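Side-chain contacts in iron-sulfur cluster assembly protein SufA (Escherichia coli, PDB 2D2A), which binds [2Fe-2S] and [4Fe-4S] clusters built under oxidative stress and iron limitation and passes them on to target proteins such as ferredoxin and aconitase: residues Ala46-Ile51 and Asp96-Phe101; Val64-Lys69 and Asp111-Asp116. All blocks are in the same frame, centred on the assembly; numbering follows the deposited sequence.

Contact 1: residues Ala46-Ile51 and Asp96-Phe101; sequences AAAIHI and DGAKLF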
ATOM      1  N   ALA A  46      -8.024 -11.657   9.802  1.00 24.06           N
ATOM      2  CA  ALA A  46      -8.052 -11.261   8.421  1.00 22.25           C
ATOM      3  C   ALA A  46      -6.602 -11.538   7.772  1.00 22.60           C
ATOM      4  O   ALA A  46      -6.525 -12.038   6.642  1.00 25.38           O
ATOM      5  CB  ALA A  46      -8.481  -9.852   8.238  1.00 18.31           C
ATOM      6  N   ALA A  47      -5.542 -11.202   8.505  1.00 17.86           N
ATOM      7  CA  ALA A  47      -4.216 -11.347   8.099  1.00 15.85           C
ATOM      8  C   ALA A  47      -3.877 -12.784   7.992  1.00 17.11           C
ATOM      9  O   ALA A  47      -3.288 -13.226   7.019  1.00 20.86           O
ATOM     10  CB  ALA A  47      -3.311 -10.724   9.051  1.00 14.35           C
ATOM     11  N   ALA A  48      -4.333 -13.569   8.939  1.00 18.71           N
ATOM     12  CA  ALA A  48      -4.209 -15.059   8.974  1.00 15.40           C
ATOM     13  C   ALA A  48      -4.874 -15.774   7.754  1.00 15.64           C
ATOM     14  O   ALA A  48      -4.171 -16.638   7.106  1.00  8.69           O
ATOM     15  CB  ALA A  48      -4.695 -15.579  10.277  1.00 14.19           C
ATOM     16  N   ILE A  49      -6.147 -15.348   7.439  1.00 15.88           N
ATOM     17  CA  ILE A  49      -6.888 -15.911   6.294  1.00 15.91           C
ATOM     18  C   ILE A  49      -6.020 -15.561   5.051  1.00 16.13           C
ATOM     19  O   ILE A  49      -5.718 -16.351   4.149  1.00 15.14           O
ATOM     20  CB  ILE A  49      -8.240 -15.226   6.081  1.00 18.42           C
ATOM     21  CG1 ILE A  49      -9.410 -15.276   7.247  1.00 24.95           C
ATOM     22  CG2 ILE A  49      -8.728 -15.588   4.735  1.00 17.36           C
ATOM     23  CD1 ILE A  49      -9.841 -16.677   7.625  1.00 35.04           C
ATOM     24  N   HIS A  50      -5.612 -14.327   4.951  1.00 14.30           N
ATOM     25  CA  HIS A  50      -4.900 -14.016   3.704  1.00 13.73           C
ATOM     26  C   HIS A  50      -3.542 -14.745   3.603  1.00 14.69           C
ATOM     27  O   HIS A  50      -3.079 -14.958   2.525  1.00 16.57           O
ATOM     28  CB  HIS A  50      -4.667 -12.516   3.655  1.00 11.10           C
ATOM     29  CG  HIS A  50      -4.316 -11.992   2.330  1.00 16.58           C
ATOM     30  ND1 HIS A  50      -3.040 -11.528   2.059  1.00 27.61           N
ATOM     31  CD2 HIS A  50      -5.027 -11.932   1.169  1.00 16.24           C
ATOM     32  CE1 HIS A  50      -3.010 -11.163   0.777  1.00 31.76           C
ATOM     33  NE2 HIS A  50      -4.191 -11.424   0.226  1.00 17.11           N
ATOM     34  N   ILE A  51      -2.895 -15.060   4.730  1.00 11.39           N
ATOM     35  CA  ILE A  51      -1.641 -15.568   4.604  1.00 14.68           C
ATOM     36  C   ILE A  51      -1.929 -17.027   4.125  1.00 14.90           C
ATOM     37  O   ILE A  51      -1.223 -17.620   3.436  1.00  8.25           O
ATOM     38  CB  ILE A  51      -0.930 -15.705   6.068  1.00 16.75           C
ATOM     39  CG1 ILE A  51      -0.487 -14.376   6.833  1.00 22.65           C
ATOM     40  CG2 ILE A  51       0.227 -16.548   5.907  1.00 18.99           C
ATOM     41  CD1 ILE A  51       0.550 -14.505   7.958  1.00 35.04           C
ATOM     42  N   ASP A  96      -3.965 -19.480  13.800  1.00 45.91           N
ATOM     43  CA  ASP A  96      -5.038 -20.137  13.088  1.00 44.36           C
ATOM     44  C   ASP A  96      -4.302 -20.893  11.880  1.00 40.43           C
ATOM     45  O   ASP A  96      -4.781 -20.987  10.893  1.00 41.60           O
ATOM     46  CB  ASP A  96      -6.282 -19.193  12.625  1.00 47.52           C
ATOM     47  CG  ASP A  96      -7.422 -18.360  13.791  1.00 51.53           C
ATOM     48  OD1 ASP A  96      -7.975 -18.787  14.901  1.00 51.88           O
ATOM     49  OD2 ASP A  96      -7.981 -17.169  13.395  1.00 51.21           O
ATOM     50  N   GLY A  97      -3.133 -21.493  11.969  1.00 38.65           N
ATOM     51  CA  GLY A  97      -2.416 -22.090  10.794  1.00 33.48           C
ATOM     52  C   GLY A  97      -1.511 -21.220   9.968  1.00 30.56           C
ATOM     53  O   GLY A  97      -0.657 -21.672   9.218  1.00 31.85           O
ATOM     54  N   ALA A  98      -1.711 -19.896  10.048  1.00 27.60           N
ATOM     55  CA  ALA A  98      -0.782 -18.953   9.414  1.00 25.01           C
ATOM     56  C   ALA A  98       0.494 -18.712  10.202  1.00 22.88           C
ATOM     57  O   ALA A  98       0.408 -18.318  11.340  1.00 21.84           O
ATOM     58  CB  ALA A  98      -1.509 -17.652   9.011  1.00 24.87           C
ATOM     59  N   LYS A  99       1.670 -19.025   9.630  1.00 22.50           N
ATOM     60  CA  LYS A  99       3.024 -18.597  10.139  1.00 22.27           C
ATOM     61  C   LYS A  99       3.686 -17.162   9.857  1.00 21.96           C
ATOM     62  O   LYS A  99       3.565 -16.523   8.920  1.00 20.68           O
ATOM     63  CB  LYS A  99       4.016 -19.626   9.866  1.00 24.50           C
ATOM     64  CG  LYS A  99       3.437 -21.052  10.050  1.00 25.20           C
ATOM     65  CD  LYS A  99       4.462 -22.169   9.864  1.00 24.90           C
ATOM     66  CE  LYS A  99       3.984 -23.708   9.595  1.00 29.82           C
ATOM     67  NZ  LYS A  99       5.242 -24.552   9.632  1.00 30.27           N
ATOM     68  N   LEU A 100       4.217 -16.578  10.904  1.00 24.07           N
ATOM     69  CA  LEU A 100       4.716 -15.229  10.889  1.00 23.55           C
ATOM     70  C   LEU A 100       6.095 -15.377  11.555  1.00 24.02           C
ATOM     71  O   LEU A 100       6.249 -15.756  12.708  1.00 26.00           O
ATOM     72  CB  LEU A 100       3.797 -14.357  11.651  1.00 21.32           C
ATOM     73  CG  LEU A 100       4.505 -13.091  11.935  1.00 21.58           C
ATOM     74  CD1 LEU A 100       4.732 -12.438  10.668  1.00 21.74           C
ATOM     75  CD2 LEU A 100       3.702 -12.138  12.872  1.00 24.04           C
ATOM     76  N   PHE A 101       7.094 -15.277  10.773  1.00 23.99           N
ATOM     77  CA  PHE A 101       8.447 -15.481  11.250  1.00 24.53           C
ATOM     78  C   PHE A 101       8.982 -14.131  11.377  1.00 23.21           C
ATOM     79  O   PHE A 101       8.732 -13.256  10.544  1.00 20.55           O
ATOM     80  CB  PHE A 101       9.304 -16.222  10.198  1.00 25.07           C
ATOM     81  CG  PHE A 101       8.965 -17.711  10.078  1.00 22.66           C
ATOM     82  CD1 PHE A 101       8.039 -18.109   9.149  1.00 21.31           C
ATOM     83  CD2 PHE A 101       9.607 -18.668  10.888  1.00 21.61           C
ATOM     84  CE1 PHE A 101       7.638 -19.414   9.032  1.00 21.05           C
ATOM     85  CE2 PHE A 101       9.210 -19.946  10.908  1.00 23.18           C
ATOM     86  CZ  PHE A 101       8.227 -20.379   9.910  1.00 27.18           C
TER

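Contact 2: residues Val64-Lys69 and Asp111-Asp116; sequences VRLGVK and DGTEVD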
ATOM      1  N   VAL A  64       4.786 -15.861   6.037  1.00 16.59           N
ATOM      2  CA  VAL A  64       5.378 -14.505   5.788  1.00 16.60           C
ATOM      3  C   VAL A  64       6.394 -14.146   6.936  1.00 19.85           C
ATOM      4  O   VAL A  64       6.582 -14.822   7.995  1.00 21.76           O
ATOM      5  CB  VAL A  64       4.295 -13.557   5.763  1.00 15.32           C
ATOM      6  CG1 VAL A  64       3.275 -14.036   4.836  1.00  2.07           C
ATOM      7  CG2 VAL A  64       3.712 -13.340   7.115  1.00 14.27           C
ATOM      8  N   ARG A  65       7.225 -13.224   6.642  1.00 21.14           N
ATOM      9  CA  ARG A  65       8.328 -12.828   7.561  1.00 20.08           C
ATOM     10  C   ARG A  65       8.338 -11.281   7.652  1.00 19.63           C
ATOM     11  O   ARG A  65       8.366 -10.621   6.606  1.00 20.40           O
ATOM     12  CB  ARG A  65       9.638 -13.432   7.038  1.00 19.05           C
ATOM     13  CG  ARG A  65      10.989 -12.757   7.662  1.00 25.87           C
ATOM     14  CD  ARG A  65      12.104 -13.552   7.186  1.00 36.01           C
ATOM     15  NE  ARG A  65      13.276 -13.720   8.000  1.00 43.29           N
ATOM     16  CZ  ARG A  65      14.330 -12.987   7.952  1.00 44.04           C
ATOM     17  NH1 ARG A  65      14.307 -11.885   7.180  1.00 42.96           N
ATOM     18  NH2 ARG A  65      15.340 -13.327   8.788  1.00 47.35           N
ATOM     19  N   LEU A  66       8.198 -10.698   8.851  1.00 20.76           N
ATOM     20  CA  LEU A  66       8.413  -9.314   9.045  1.00 21.76           C
ATOM     21  C   LEU A  66       9.885  -8.949   9.370  1.00 23.25           C
ATOM     22  O   LEU A  66      10.448  -9.309  10.328  1.00 24.04           O
ATOM     23  CB  LEU A  66       7.683  -8.953  10.254  1.00 22.90           C
ATOM     24  CG  LEU A  66       6.555  -7.914  10.163  1.00 22.74           C
ATOM     25  CD1 LEU A  66       5.986  -7.691  11.576  1.00 24.57           C
ATOM     26  CD2 LEU A  66       6.795  -6.570   9.398  1.00 22.78           C
ATOM     27  N   GLY A  67      10.462  -8.170   8.531  1.00 25.88           N
ATOM     28  CA  GLY A  67      11.739  -7.522   8.752  1.00 26.88           C
ATOM     29  C   GLY A  67      11.397  -6.102   8.906  1.00 29.60           C
ATOM     30  O   GLY A  67      10.241  -5.655   8.785  1.00 31.22           O
ATOM     31  N   VAL A  68      12.433  -5.364   9.215  1.00 35.54           N
ATOM     32  CA  VAL A  68      12.421  -3.849   9.242  1.00 38.10           C
ATOM     33  C   VAL A  68      13.645  -3.289   8.422  1.00 39.16           C
ATOM     34  O   VAL A  68      14.638  -3.856   8.457  1.00 36.86           O
ATOM     35  CB  VAL A  68      12.461  -3.334  10.721  1.00 37.92           C
ATOM     36  CG1 VAL A  68      11.854  -4.305  11.652  1.00 34.16           C
ATOM     37  CG2 VAL A  68      13.869  -3.219  11.132  1.00 40.63           C
ATOM     38  N   LYS A  69      13.482  -2.197   7.696  1.00 43.81           N
ATOM     39  CA  LYS A  69      14.469  -1.591   6.743  1.00 47.82           C
ATOM     40  C   LYS A  69      14.819  -0.117   7.304  1.00 51.51           C
ATOM     41  O   LYS A  69      14.016   0.535   7.911  1.00 49.61           O
ATOM     42  CB  LYS A  69      13.910  -1.526   5.125  1.00 47.26           C
ATOM     43  N   ASP A 111       8.632  -5.541  18.986  1.00 27.71           N
ATOM     44  CA  ASP A 111       7.941  -6.450  19.884  1.00 27.40           C
ATOM     45  C   ASP A 111       6.562  -5.796  20.145  1.00 27.91           C
ATOM     46  O   ASP A 111       6.298  -4.539  20.164  1.00 28.33           O
ATOM     47  CB  ASP A 111       8.664  -6.673  21.234  1.00 24.44           C
ATOM     48  CG  ASP A 111       8.072  -7.861  22.021  1.00 28.35           C
ATOM     49  OD1 ASP A 111       8.276  -7.962  23.286  1.00 28.77           O
ATOM     50  OD2 ASP A 111       7.372  -8.799  21.505  1.00 24.57           O
ATOM     51  N   GLY A 112       5.666  -6.746  20.365  1.00 28.19           N
ATOM     52  CA  GLY A 112       4.256  -6.539  20.325  1.00 26.89           C
ATOM     53  C   GLY A 112       3.467  -6.175  19.102  1.00 24.72           C
ATOM     54  O   GLY A 112       2.313  -6.334  19.305  1.00 22.81           O
ATOM     55  N   THR A 113       4.011  -5.769  17.869  1.00 21.31           N
ATOM     56  CA  THR A 113       3.219  -5.353  16.626  1.00 20.01           C
ATOM     57  C   THR A 113       2.150  -6.441  16.262  1.00 18.01           C
ATOM     58  O   THR A 113       2.400  -7.612  16.314  1.00 22.71           O
ATOM     59  CB  THR A 113       4.119  -5.480  15.524  1.00 19.15           C
ATOM     60  OG1 THR A 113       5.045  -4.421  15.547  1.00 19.62           O
ATOM     61  CG2 THR A 113       3.247  -5.232  14.160  1.00 22.56           C
ATOM     62  N   GLU A 114       0.997  -6.004  15.855  1.00 23.17           N
ATOM     63  CA  GLU A 114      -0.015  -6.889  15.244  1.00 23.99           C
ATOM     64  C   GLU A 114      -0.042  -6.573  13.780  1.00 21.15           C
ATOM     65  O   GLU A 114       0.045  -5.437  13.380  1.00 17.38           O
ATOM     66  CB  GLU A 114      -1.352  -6.483  15.745  1.00 24.59           C
ATOM     67  CG  GLU A 114      -2.533  -7.336  15.414  1.00 30.98           C
ATOM     68  CD  GLU A 114      -3.887  -6.650  15.932  1.00 42.50           C
ATOM     69  OE1 GLU A 114      -4.364  -5.497  15.404  1.00 37.41           O
ATOM     70  OE2 GLU A 114      -4.392  -7.291  16.869  1.00 39.91           O
ATOM     71  N   VAL A 115      -0.028  -7.613  12.973  1.00 22.72           N
ATOM     72  CA  VAL A 115      -0.074  -7.501  11.522  1.00 22.21           C
ATOM     73  C   VAL A 115      -1.487  -7.747  11.145  1.00 20.91           C
ATOM     74  O   VAL A 115      -2.052  -8.739  11.621  1.00 22.03           O
ATOM     75  CB  VAL A 115       0.707  -8.497  10.876  1.00 23.24           C
ATOM     76  CG1 VAL A 115       0.493  -8.252   9.379  1.00 23.24           C
ATOM     77  CG2 VAL A 115       2.292  -8.341  11.258  1.00 21.56           C
ATOM     78  N   ASP A 116      -2.052  -6.841  10.349  1.00 17.38           N
ATOM     79  CA  ASP A 116      -3.430  -6.942   9.938  1.00 17.76           C
ATOM     80  C   ASP A 116      -3.372  -6.857   8.337  1.00 19.94           C
ATOM     81  O   ASP A 116      -2.307  -6.557   7.717  1.00 13.97           O
ATOM     82  CB  ASP A 116      -4.275  -5.790  10.526  1.00 16.45           C
ATOM     83  CG  ASP A 116      -5.758  -5.772  10.153  1.00 21.13           C
ATOM     84  OD1 ASP A 116      -6.625  -6.797   9.817  1.00 27.46           O
ATOM     85  OD2 ASP A 116      -6.228  -4.638  10.250  1.00 29.66           O
TER

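Contact 1: residues Ala46-Ile51 and Asp96-Phe101
A48 and I51 carry helix 46-51 across strand 98-101 nearly at right angles: the two axes run 7.9 Å apart at closest and their directions differ by 101°. This is helix-on-sheet packing in the mainly beta fold of the HesB/IscA family, where a helix covers a mixed sheet, and no hydrogen bond crosses it. A48 and A98 sit where the backbones come nearest, with CA atoms 5.2 Å apart. Their CB methyls meet at 4.0 Å, and the small size of alanine on both sides is what lets helix and strand come so close. I51, one turn further on, supplies the bulk that alanine cannot. Its CB lies 3.6 Å from A98 CB, while CG1 is anti to the carbonyl carbon (chi1 -71°) and the extended chain beyond carries CD1 past A98. L43 and V64 give the same side chain more apolar cover. An alanine here would keep the CB contact but lose CG1, CG2 and CD1, which would probably leave A98 less covered and open a gap against L43 and V64. K99 turns the other way, laying its long chain on L92 and E94. Just before, the turn at D96 and G97 joins strands 90-95 and 98-103 as a hairpin; at the backbone angles of G97 a side chain would collide with the preceding carbonyl oxygen. I51 CD1 ends 3.8 Å from K99 O.

Contact 2: residues Val64-Lys69 and Asp111-Asp116
L66 and V115 bridge backbones whose CA atoms stand 9.0 Å apart, and their side chains meet tip to tip. The tight part is a single methyl pair, L66 CD1 against V115 CG2 at 3.8 Å. In V115 the branch that touches is anti to the carbonyl carbon, because CG1 takes the position anti to the backbone N (chi1 178°). T113 adds a looser touch, its CG2 standing 4.5 Å from L66 CD1. These side chains belong to the interior between two facing sheets, a sandwich-like core: strand 63-71 lies in one and strand 114-120 in the other. Leucine suits the long span and branched valine the strand, while F128 packs against both. Threonine can serve two surroundings at T113: the methyl joins the apolar layer, and OG1 is bound by hydrogen bonds to I110 O and Y78 OH, which satisfies a hydroxyl buried in the core. Away from that layer the chemistry turns polar and more open. E114, next along the strand, points away from L66. R65, on the outer side of its strand, forms a salt bridge with D90. In the turn leading to T113, D111 OD2 accepts a weak bond from G112 N at 2.9 Å, and the D111 carboxylate also takes the backbone N-H groups of Q39 and G40. G112 has a positive phi (66°), a backbone shape that glycine takes more readily than other residues.

Overall arrangement
Both contacts are buried and apolar, yet they differ in depth and in the elements they join. The centre of contact 2 lies about 3 Å from the centre of the chain, and this contact ties one sheet to the other through longer side chains; contact 1, its centre about 10 Å from that of the chain, seats a helix on one sheet with small alanines and one isoleucine. Strands 63-71 and 98-103 are parallel neighbours, linked by probable hydrogen bonds from F101 N to V64 O (2.9 Å) and from L66 N to F101 O (3.1 Å). The apolar layers also merge, with I51 CD1 3.5 Å from V64 CG2. Helix 45-57 touches the other sheet as well, A47 CB packing on V115 O.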